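Local coordinates for protein fluoride-specific ion channel FluC (Bordetella pertussis, PDB 5NKQ) that forms a dual-topology, double-barrelled channel that lets fluoride, but not chloride, cross the inner membrane and so lowers the toxic fluoride level in the cell, at residues Ala33-Gly38 with Ala102-Ala107; Met53-Ala58 with Ala121-Leu126. All blocks are in the same frame, centred on the assembly; numbering follows the deposited sequence.

Contact 1 (Ala33-Gly38 with Ala102-Ala107)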
loop_
_atom_site.group_PDB
_atom_site.type_symbol
_atom_site.label_atom_id
_atom_site.label_comp_id
_atom_site.label_asym_id
_atom_site.label_seq_id
_atom_site.Cartn_x
_atom_site.Cartn_y
_atom_site.Cartn_z
ATOM N N ALA A 33 -14.957 -14.255 2.811
ATOM C CA ALA A 33 -15.249 -14.752 1.475
ATOM C C ALA A 33 -15.797 -13.668 0.557
ATOM O O ALA A 33 -15.725 -13.815 -0.667
ATOM C CB ALA A 33 -16.238 -15.911 1.565
ATOM N N GLY A 34 -16.338 -12.588 1.114
ATOM C CA GLY A 34 -16.913 -11.534 0.302
ATOM C C GLY A 34 -16.185 -10.211 0.406
ATOM O O GLY A 34 -16.254 -9.386 -0.509
ATOM N N TRP A 35 -15.474 -9.996 1.516
ATOM C CA TRP A 35 -14.787 -8.737 1.760
ATOM C C TRP A 35 -13.432 -9.026 2.398
ATOM O O TRP A 35 -13.359 -9.807 3.365
ATOM C CB TRP A 35 -15.623 -7.826 2.662
ATOM C CG TRP A 35 -15.161 -6.401 2.695
ATOM C CD1 TRP A 35 -14.277 -5.844 3.572
ATOM C CD2 TRP A 35 -15.570 -5.347 1.815
ATOM N NE1 TRP A 35 -14.108 -4.511 3.291
ATOM C CE2 TRP A 35 -14.890 -4.180 2.217
ATOM C CE3 TRP A 35 -16.442 -5.276 0.725
ATOM C CZ2 TRP A 35 -15.056 -2.958 1.569
ATOM C CZ3 TRP A 35 -16.606 -4.063 0.083
ATOM C CH2 TRP A 35 -15.915 -2.921 0.506
ATOM N N PRO A 36 -12.349 -8.435 1.888
ATOM C CA PRO A 36 -11.010 -8.654 2.477
ATOM C C PRO A 36 -10.795 -7.816 3.733
ATOM O O PRO A 36 -10.048 -6.831 3.757
ATOM C CB PRO A 36 -10.071 -8.251 1.331
ATOM C CG PRO A 36 -10.945 -8.062 0.109
ATOM C CD PRO A 36 -12.275 -7.666 0.637
ATOM N N TRP A 37 -11.464 -8.215 4.819
ATOM C CA TRP A 37 -11.371 -7.459 6.063
ATOM C C TRP A 37 -9.965 -7.499 6.651
ATOM O O TRP A 37 -9.568 -6.569 7.362
ATOM C CB TRP A 37 -12.384 -7.985 7.081
ATOM C CG TRP A 37 -13.810 -7.669 6.738
ATOM C CD1 TRP A 37 -14.761 -8.545 6.303
ATOM C CD2 TRP A 37 -14.443 -6.384 6.795
ATOM N NE1 TRP A 37 -15.949 -7.887 6.089
ATOM C CE2 TRP A 37 -15.780 -6.559 6.383
ATOM C CE3 TRP A 37 -14.010 -5.104 7.155
ATOM C CZ2 TRP A 37 -16.687 -5.502 6.321
ATOM C CZ3 TRP A 37 -14.914 -4.056 7.093
ATOM C CH2 TRP A 37 -16.235 -4.261 6.679
ATOM N N GLY A 38 -9.200 -8.556 6.371
ATOM C CA GLY A 38 -7.851 -8.639 6.909
ATOM C C GLY A 38 -6.906 -7.643 6.263
ATOM O O GLY A 38 -6.141 -6.959 6.949
ATOM N N ALA A 102 -15.458 -0.068 -5.912
ATOM C CA ALA A 102 -15.345 1.346 -5.570
ATOM C C ALA A 102 -15.469 1.561 -4.067
ATOM O O ALA A 102 -14.801 2.434 -3.501
ATOM C CB ALA A 102 -16.404 2.155 -6.318
ATOM N N ALA A 103 -16.316 0.771 -3.403
ATOM C CA ALA A 103 -16.443 0.878 -1.954
ATOM C C ALA A 103 -15.183 0.388 -1.252
ATOM O O ALA A 103 -14.781 0.949 -0.227
ATOM C CB ALA A 103 -17.666 0.096 -1.474
ATOM N N TYR A 104 -14.547 -0.658 -1.787
ATOM C CA TYR A 104 -13.321 -1.158 -1.174
ATOM C C TYR A 104 -12.165 -0.189 -1.382
ATOM O O TYR A 104 -11.351 0.018 -0.475
ATOM C CB TYR A 104 -12.975 -2.538 -1.734
ATOM C CG TYR A 104 -11.746 -3.154 -1.105
ATOM C CD1 TYR A 104 -11.698 -3.414 0.258
ATOM C CD2 TYR A 104 -10.638 -3.481 -1.874
ATOM C CE1 TYR A 104 -10.579 -3.977 0.839
ATOM C CE2 TYR A 104 -9.514 -4.047 -1.302
ATOM C CZ TYR A 104 -9.489 -4.292 0.055
ATOM O OH TYR A 104 -8.371 -4.854 0.630
ATOM N N ALA A 105 -12.075 0.413 -2.570
ATOM C CA ALA A 105 -11.056 1.431 -2.800
ATOM C C ALA A 105 -11.332 2.677 -1.970
ATOM O O ALA A 105 -10.405 3.285 -1.423
ATOM C CB ALA A 105 -10.983 1.777 -4.287
ATOM N N GLY A 106 -12.603 3.068 -1.859
ATOM C CA GLY A 106 -12.942 4.230 -1.056
ATOM C C GLY A 106 -12.700 4.008 0.426
ATOM O O GLY A 106 -12.190 4.893 1.118
ATOM N N ALA A 107 -13.064 2.828 0.933
ATOM C CA ALA A 107 -12.820 2.529 2.339
ATOM C C ALA A 107 -11.332 2.401 2.636
ATOM O O ALA A 107 -10.892 2.731 3.743
ATOM C CB ALA A 107 -13.553 1.250 2.744
#
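Tyr104 meets Trp35 and Pro36 in turn along its length. Its CB lies 3.7 Å from Trp35 CH2, at the outer rim of the indole. Beyond CG, Tyr104 CD1 stands over the six-membered ring of Trp35 near its rim, and its closest atom there is Trp35 CZ2 at 3.6 Å. The pair is T-shaped, the edge of the tyrosine set against the face of the tryptophan, with ring centroids 5.4 Å apart and planes at 89°, so that the edge carbon CD1, with its hydrogen, is directed at the indole face. The rest of the ring has passed on to the proline: Tyr104 CE1 is 4.1 Å from Pro36 CD, and Pro36 CG lies over one face of the phenol, 4.0 Å from Tyr104 CZ. At the tip, Tyr104 OH comes within 3.9 Å of Pro36 CB, but its polar partner is Glu88, whose OE2 it hydrogen-bonds. The torsion that sets CG trans to the Tyr104 backbone N (chi1 -178°) sends the ring along this path.

The broad indole reaches the helix backbone, with Trp35 CH2 3.5 Å from Tyr104 N. The small Ala103 lets it in, Ala103 CB lying 4.0 Å from Trp35 CH2. Pro36, at the N-cap of helix 37-59 and the centre of an inverse gamma turn, offers a rigid apolar ring.

Tyr104 belongs to a fluoride site that includes Asn43 and Ser108, and its carbonyl accepts a hydrogen bond from Ser108 OG. The contact joins the turn before helix 37-59 to helix 98-126, while Phe85, Thr89 and Met92 of helix 83-95 also pack against Tyr104.

Contact 2 (Met53-Ala58 with Ala121-Leu126); sequences MVALIA and ATVRLL
Val123 and Ala55 point at each other between two membrane helices and bury most of the surface here. The single methyl of Ala55 touches the branch point of the valine, CB to CB 3.6 Å, and is about as near to CG1. Because alanine is so small, the helix segments can approach to 8.5 Å between axes, running in the same general direction at 37°. Val123 supplies the facing side chain, and of its two methyls CG1 makes the close contacts; it is trans to the valine's own backbone N (chi1 174°).

There it also meets Leu56, whose CB leaves the helix at the flank but whose branched end swings back. Leu56 CD2 lies 3.7 Å from Val123 CG1, the two side chains crossing at about a right angle, so that one valine methyl touches both Ala55 and Leu56. Arg124 has its aliphatic CG 4.4 Å from the CB of Ala55; its extended chain passes the flank of Ala55, heading back toward the N-terminal side of its own helix, with the guanidinium at its far end.

Between the two segments the contacts are apolar, without a polar bond, which implies that close fit and dispersion do the joining, as befits helices packed within a membrane.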
loop_
_atom_site.group_PDB
_atom_site.type_symbol
_atom_site.label_atom_id
_atom_site.label_comp_id
_atom_site.label_asym_id
_atom_site.label_seq_id
_atom_site.Cartn_x
_atom_site.Cartn_y
_atom_site.Cartn_z
ATOM N N MET A 53 3.344 7.485 14.657
ATOM C CA MET A 53 4.799 7.541 14.559
ATOM C C MET A 53 5.278 8.907 14.084
ATOM O O MET A 53 6.234 9.458 14.640
ATOM C CB MET A 53 5.307 6.440 13.631
ATOM C CG MET A 53 5.277 5.050 14.245
ATOM S SD MET A 53 6.149 4.977 15.825
ATOM C CE MET A 53 7.783 5.531 15.342
ATOM N N VAL A 54 4.629 9.468 13.060
ATOM C CA VAL A 54 5.030 10.781 12.555
ATOM C C VAL A 54 4.946 11.827 13.660
ATOM O O VAL A 54 5.822 12.693 13.784
ATOM C CB VAL A 54 4.173 11.169 11.335
ATOM C CG1 VAL A 54 4.285 12.659 11.051
ATOM C CG2 VAL A 54 4.602 10.371 10.115
ATOM N N ALA A 55 3.906 11.754 14.493
ATOM C CA ALA A 55 3.771 12.717 15.580
ATOM C C ALA A 55 4.800 12.463 16.677
ATOM O O ALA A 55 5.315 13.410 17.282
ATOM C CB ALA A 55 2.353 12.676 16.144
ATOM N N LEU A 56 5.115 11.193 16.946
ATOM C CA LEU A 56 6.114 10.880 17.964
ATOM C C LEU A 56 7.512 11.288 17.515
ATOM O O LEU A 56 8.307 11.789 18.319
ATOM C CB LEU A 56 6.076 9.391 18.303
ATOM C CG LEU A 56 4.921 8.911 19.184
ATOM C CD1 LEU A 56 4.978 7.403 19.358
ATOM C CD2 LEU A 56 4.959 9.610 20.534
ATOM N N ILE A 57 7.833 11.072 16.236
ATOM C CA ILE A 57 9.149 11.444 15.721
ATOM C C ILE A 57 9.351 12.952 15.811
ATOM O O ILE A 57 10.437 13.428 16.163
ATOM C CB ILE A 57 9.317 10.933 14.278
ATOM C CG1 ILE A 57 9.334 9.403 14.252
ATOM C CG2 ILE A 57 10.586 11.491 13.651
ATOM C CD1 ILE A 57 9.113 8.820 12.878
ATOM N N ALA A 58 8.306 13.725 15.504
ATOM C CA ALA A 58 8.416 15.179 15.568
ATOM C C ALA A 58 8.651 15.664 16.993
ATOM O O ALA A 58 9.303 16.695 17.196
ATOM C CB ALA A 58 7.158 15.826 14.988
ATOM N N ALA A 121 -3.548 13.294 15.539
ATOM C CA ALA A 121 -4.267 14.036 16.567
ATOM C C ALA A 121 -4.201 13.342 17.921
ATOM O O ALA A 121 -4.268 14.010 18.959
ATOM C CB ALA A 121 -5.723 14.240 16.146
ATOM N N THR A 122 -4.070 12.014 17.937
ATOM C CA THR A 122 -4.024 11.290 19.204
ATOM C C THR A 122 -2.763 11.632 19.987
ATOM O O THR A 122 -2.823 11.911 21.190
ATOM C CB THR A 122 -4.108 9.784 18.953
ATOM O OG1 THR A 122 -5.337 9.476 18.285
ATOM C CG2 THR A 122 -4.049 9.022 20.269
ATOM N N VAL A 123 -1.609 11.618 19.319
ATOM C CA VAL A 123 -0.353 11.904 20.007
ATOM C C VAL A 123 -0.256 13.385 20.351
ATOM O O VAL A 123 0.155 13.751 21.458
ATOM C CB VAL A 123 0.838 11.439 19.152
ATOM C CG1 VAL A 123 2.152 11.874 19.782
ATOM C CG2 VAL A 123 0.801 9.931 18.975
ATOM N N ARG A 124 -0.634 14.261 19.415
ATOM C CA ARG A 124 -0.574 15.695 19.676
ATOM C C ARG A 124 -1.510 16.101 20.807
ATOM O O ARG A 124 -1.244 17.081 21.511
ATOM C CB ARG A 124 -0.900 16.471 18.400
ATOM C CG ARG A 124 0.167 16.346 17.322
ATOM C CD ARG A 124 -0.337 16.815 15.967
ATOM N NE ARG A 124 0.701 16.723 14.944
ATOM C CZ ARG A 124 0.496 16.929 13.648
ATOM N NH1 ARG A 124 -0.718 17.235 13.207
ATOM N NH2 ARG A 124 1.501 16.825 12.790
ATOM N N LEU A 125 -2.606 15.362 20.998
ATOM C CA LEU A 125 -3.483 15.622 22.135
ATOM C C LEU A 125 -2.823 15.201 23.443
ATOM O O LEU A 125 -2.915 15.914 24.450
ATOM C CB LEU A 125 -4.818 14.899 21.934
ATOM C CG LEU A 125 -5.965 15.031 22.944
ATOM C CD1 LEU A 125 -5.872 13.970 24.034
ATOM C CD2 LEU A 125 -6.023 16.427 23.551
ATOM N N LEU A 126 -2.145 14.053 23.446
ATOM C CA LEU A 126 -1.493 13.556 24.651
ATOM C C LEU A 126 -0.229 14.329 25.008
ATOM O O LEU A 126 0.333 14.096 26.083
ATOM C CB LEU A 126 -1.161 12.072 24.490
ATOM C CG LEU A 126 -2.353 11.118 24.386
ATOM C CD1 LEU A 126 -1.902 9.745 23.911
ATOM C CD2 LEU A 126 -3.070 11.015 25.724
#

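How the contacts relate
Both contacts involve helices 37-59 and 98-126, contact 1 through the turn leading into the first and contact 2 near the C-terminal end of both, at places on opposite sides of the chain's centre. Their centres are 28 Å apart and their nearest atoms about 17 Å, so they do not touch. Along the chain the segments alternate: 33-38, 53-58, 102-107, 121-126. Both helices therefore run the same way, each leading from contact 1 to contact 2, with helices 65-79 and 83-95 lying between them in sequence. The roles differ: 33-38/102-107 includes a fluoride-site tyrosine, whereas 53-58/121-126 lies away from the fluoride and sodium sites.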